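Local coordinates for protein 23S rRNA (guanine(2535)-N(1))-methyltransferase (Streptomyces viridochromogenes, PDB 1O9G) that methylates N1 of guanine-2535 in 23S ribosomal RNA, using S-adenosyl-L-methionine as methyl donor, and thereby confers resistance to the orthosomycin antibiotic avilamycin, at residues R42-A45 with R46-G49; A88-E91 with L92-K95. The protein carries 3 engineered substitutions. All coordinates share one frame; numbering follows the deposited sequence.

Contact 1 (R42-A45 with R46-G49)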
loop_
_atom_site.group_PDB
_atom_site.type_symbol
_atom_site.label_atom_id
_atom_site.label_comp_id
_atom_site.label_asym_id
_atom_site.label_seq_id
_atom_site.Cartn_x
_atom_site.Cartn_y
_atom_site.Cartn_z
ATOM N N ARG A 42 12.560 -3.305 1.049
ATOM C CA ARG A 42 13.564 -2.325 1.427
ATOM C C ARG A 42 13.217 -1.663 2.766
ATOM O O ARG A 42 14.095 -1.392 3.583
ATOM C CB ARG A 42 13.761 -1.243 0.347
ATOM C CG ARG A 42 14.518 -1.759 -0.873
ATOM C CD ARG A 42 14.607 -0.752 -1.993
ATOM N NE ARG A 42 15.326 -1.246 -3.169
ATOM C CZ ARG A 42 16.279 -0.589 -3.809
ATOM N NH1 ARG A 42 16.725 0.581 -3.383
ATOM N NH2 ARG A 42 16.801 -1.123 -4.897
ATOM N N ALA A 43 11.949 -1.370 2.980
ATOM C CA ALA A 43 11.534 -0.789 4.235
ATOM C C ALA A 43 11.750 -1.766 5.387
ATOM O O ALA A 43 12.252 -1.399 6.454
ATOM C CB ALA A 43 10.093 -0.359 4.156
ATOM N N LEU A 44 11.347 -3.020 5.205
ATOM C CA LEU A 44 11.543 -4.024 6.248
ATOM C C LEU A 44 13.022 -4.123 6.609
ATOM O O LEU A 44 13.348 -4.347 7.774
ATOM C CB LEU A 44 11.065 -5.399 5.788
ATOM C CG LEU A 44 9.565 -5.641 5.621
ATOM C CD1 LEU A 44 9.342 -7.097 5.196
ATOM C CD2 LEU A 44 8.832 -5.321 6.883
ATOM N N ALA A 45 13.923 -3.966 5.632
ATOM C CA ALA A 45 15.353 -4.095 5.884
ATOM C C ALA A 45 15.885 -2.969 6.739
ATOM O O ALA A 45 16.968 -3.080 7.291
ATOM C CB ALA A 45 16.136 -4.169 4.584
ATOM N N ARG A 46 15.141 -1.876 6.838
ATOM C CA ARG A 46 15.538 -0.720 7.665
ATOM C C ARG A 46 14.897 -0.680 9.066
ATOM O O ARG A 46 15.134 0.228 9.861
ATOM C CB ARG A 46 15.242 0.573 6.907
ATOM C CG ARG A 46 15.937 0.682 5.585
ATOM C CD ARG A 46 17.154 1.521 5.667
ATOM N NE ARG A 46 17.904 1.623 4.417
ATOM C CZ ARG A 46 19.171 1.965 4.362
ATOM N NH1 ARG A 46 19.825 2.247 5.480
ATOM N NH2 ARG A 46 19.798 2.027 3.194
ATOM N N LEU A 47 14.088 -1.680 9.388
ATOM C CA LEU A 47 13.541 -1.785 10.732
ATOM C C LEU A 47 14.554 -2.417 11.672
ATOM O O LEU A 47 15.368 -3.208 11.225
ATOM C CB LEU A 47 12.284 -2.620 10.721
ATOM C CG LEU A 47 11.087 -2.038 9.994
ATOM C CD1 LEU A 47 10.005 -3.085 9.899
ATOM C CD2 LEU A 47 10.508 -0.826 10.678
ATOM N N PRO A 48 14.502 -2.075 12.964
ATOM C CA PRO A 48 15.408 -2.683 13.956
ATOM C C PRO A 48 15.343 -4.218 14.018
ATOM O O PRO A 48 16.387 -4.882 14.146
ATOM C CB PRO A 48 14.943 -2.078 15.292
ATOM C CG PRO A 48 14.123 -0.877 14.938
ATOM C CD PRO A 48 13.646 -1.036 13.558
ATOM N N GLY A 49 14.143 -4.764 13.926
ATOM C CA GLY A 49 13.930 -6.203 14.060
ATOM C C GLY A 49 12.988 -6.771 13.027
ATOM O O GLY A 49 12.446 -6.022 12.229
HETATM O O HOH W 1 12.164 -6.261 9.430
HETATM O O HOH W 2 17.731 -2.366 9.830
#
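Backbone bonds join Arg42-Ala45 to Arg46-Gly49. Arg46 N donates to Ala43 O at 3.0 Å and has a weak second interaction with Arg42 O; Leu47 N reaches Leu44 O at 3.2 Å with an N-H...O angle of 161°. The two stronger bonds are both of the i to i+3 type, which is consistent with a turn tightening where the helix runs into the loop.

Two waters extend this network. One donates to Leu44 O (2.8 Å) and to Gly49 O; the other joins Ala45 O to Leu47 O. The first gives Leu44 O a second partner besides Leu47 N.

Apolar contact is made by Leu44 CD2 against Leu47 CD1 at 3.9 Å, the two side chains crossing at a slant. Both also touch Val53 of the strand that follows. The aliphatic root of Arg46 lies with CG 3.4 Å from Arg42 O; the bend at chi2 (-100°) precedes a guanidinium whose NE is salt-bridged to Glu228.

Arg42 NE is salt-bridged to Glu38 and its NH1 to Glu228, so the carboxylate shared by the two arginines is probably only part of the charge balance, while direct bonds and waters together satisfy the carbonyl oxygens of Ala43, Leu44 and Ala45.

Contact 2 (A88-E91 with L92-K95)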
loop_
_atom_site.group_PDB
_atom_site.type_symbol
_atom_site.label_atom_id
_atom_site.label_comp_id
_atom_site.label_asym_id
_atom_site.label_seq_id
_atom_site.Cartn_x
_atom_site.Cartn_y
_atom_site.Cartn_z
ATOM N N ALA A 88 -14.984 8.601 -2.157
ATOM C CA ALA A 88 -15.012 7.887 -3.436
ATOM C C ALA A 88 -14.014 6.733 -3.489
ATOM O O ALA A 88 -14.421 5.574 -3.643
ATOM C CB ALA A 88 -14.802 8.854 -4.623
ATOM N N PRO A 89 -12.719 7.010 -3.323
ATOM C CA PRO A 89 -11.738 5.933 -3.383
ATOM C C PRO A 89 -12.081 4.888 -2.334
ATOM O O PRO A 89 -11.924 3.703 -2.603
ATOM C CB PRO A 89 -10.403 6.632 -3.065
ATOM C CG PRO A 89 -10.745 7.989 -2.546
ATOM C CD PRO A 89 -12.092 8.314 -3.049
ATOM N N LEU A 90 -12.568 5.318 -1.178
ATOM C CA LEU A 90 -12.659 4.420 -0.038
ATOM C C LEU A 90 -13.647 3.280 -0.179
ATOM O O LEU A 90 -13.427 2.225 0.382
ATOM C CB LEU A 90 -12.865 5.183 1.246
ATOM C CG LEU A 90 -11.705 6.070 1.713
ATOM C CD1 LEU A 90 -12.065 6.804 2.972
ATOM C CD2 LEU A 90 -10.475 5.228 1.937
ATOM N N GLU A 91 -14.707 3.485 -0.942
ATOM C CA GLU A 91 -15.661 2.425 -1.233
ATOM C C GLU A 91 -14.947 1.290 -1.950
ATOM O O GLU A 91 -15.116 0.126 -1.616
ATOM C CB GLU A 91 -16.829 2.928 -2.130
ATOM C CG GLU A 91 -17.749 4.036 -1.592
ATOM C CD GLU A 91 -18.914 4.405 -2.555
ATOM O OE1 GLU A 91 -18.787 4.165 -3.774
ATOM O OE2 GLU A 91 -19.964 4.944 -2.127
ATOM N N LEU A 92 -14.112 1.627 -2.921
ATOM C CA LEU A 92 -13.381 0.612 -3.656
ATOM C C LEU A 92 -12.275 0.003 -2.795
ATOM O O LEU A 92 -12.062 -1.201 -2.840
ATOM C CB LEU A 92 -12.804 1.178 -4.931
ATOM C CG LEU A 92 -12.323 0.130 -5.944
ATOM C CD1 LEU A 92 -13.480 -0.704 -6.528
ATOM C CD2 LEU A 92 -11.610 0.845 -7.057
ATOM N N ALA A 93 -11.600 0.818 -1.984
ATOM C CA ALA A 93 -10.581 0.318 -1.069
ATOM C C ALA A 93 -11.162 -0.713 -0.118
ATOM O O ALA A 93 -10.542 -1.722 0.183
ATOM C CB ALA A 93 -9.880 1.427 -0.297
ATOM N N ALA A 94 -12.396 -0.484 0.306
ATOM C CA ALA A 94 -13.045 -1.402 1.215
ATOM C C ALA A 94 -13.291 -2.750 0.521
ATOM O O ALA A 94 -13.144 -3.784 1.144
ATOM C CB ALA A 94 -14.331 -0.824 1.729
ATOM N N LYS A 95 -13.688 -2.746 -0.751
ATOM C CA LYS A 95 -13.846 -3.985 -1.515
ATOM C C LYS A 95 -12.521 -4.717 -1.622
ATOM O O LYS A 95 -12.468 -5.941 -1.515
ATOM C CB LYS A 95 -14.426 -3.742 -2.923
ATOM C CG LYS A 95 -15.866 -3.323 -2.933
ATOM C CD LYS A 95 -16.388 -3.244 -4.367
ATOM C CE LYS A 95 -16.803 -4.598 -4.928
ATOM N NZ LYS A 95 -17.730 -4.440 -6.078
#
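Helix 87-98, which follows strand 77-84 of the Rossmann-like sheet, contains this contact: Ala88-Glu91 and Leu92-Lys95 are successive portions of the same helix. The evidence is the i to i+4 pattern. Ala93 N donates to Pro89 O at 3.0 Å, with 162° at the hydrogen. Ala94 N reaches Leu90 O at 2.9 Å, and a longer, weak bond runs from Lys95 N to Glu91 O. Pro89 O also receives a weak bond from Leu92 N, so two successive N-H groups converge on it.

Side chains add little direct contact. Leu90 CD2 stands 4.4 Å from Ala93 CB, one turn on, and both residues pack against Ile149 of strand 147-151. Leu92 CB lies 3.5 Å from Pro89 O; with CG anti to the backbone N (chi1 -165°), its isobutyl group leads away from the preceding turn to touch His23 and Ala25. Lys95 CG passes Glu91 O at 3.8 Å, and the rest of the chain leads away from Ala88-Glu91.

Apolar residues facing a strand, with exposed Glu91 and Lys95 elsewhere on the surface, make this an amphipathic helix, typical of those flanking the parallel sheet in Rossmann-like methyltransferases.

Overall arrangement
Following the chain from the N terminus, contact 1 comes first, where helix 33-45 gives way to the loop leading into strand 53-57. Helix 64-72 and strand 77-84 follow before contact 2 forms within helix 87-98. The contacts are therefore in series, neither nested nor crossed, and neither closes a long loop, since each joins adjoining tetrapeptides. The centres of contact 1 and contact 2 are 29 Å apart, on opposite sides of the chain's centre. The nearest atoms of contact 1 and contact 2 are about 21 Å apart. Contact 1 packs against strands 53-57, 209-214 and 235-241, whereas contact 2 meets 147-151, an outermost strand. Both thus adjoin the same seven-stranded sheet, at separate places.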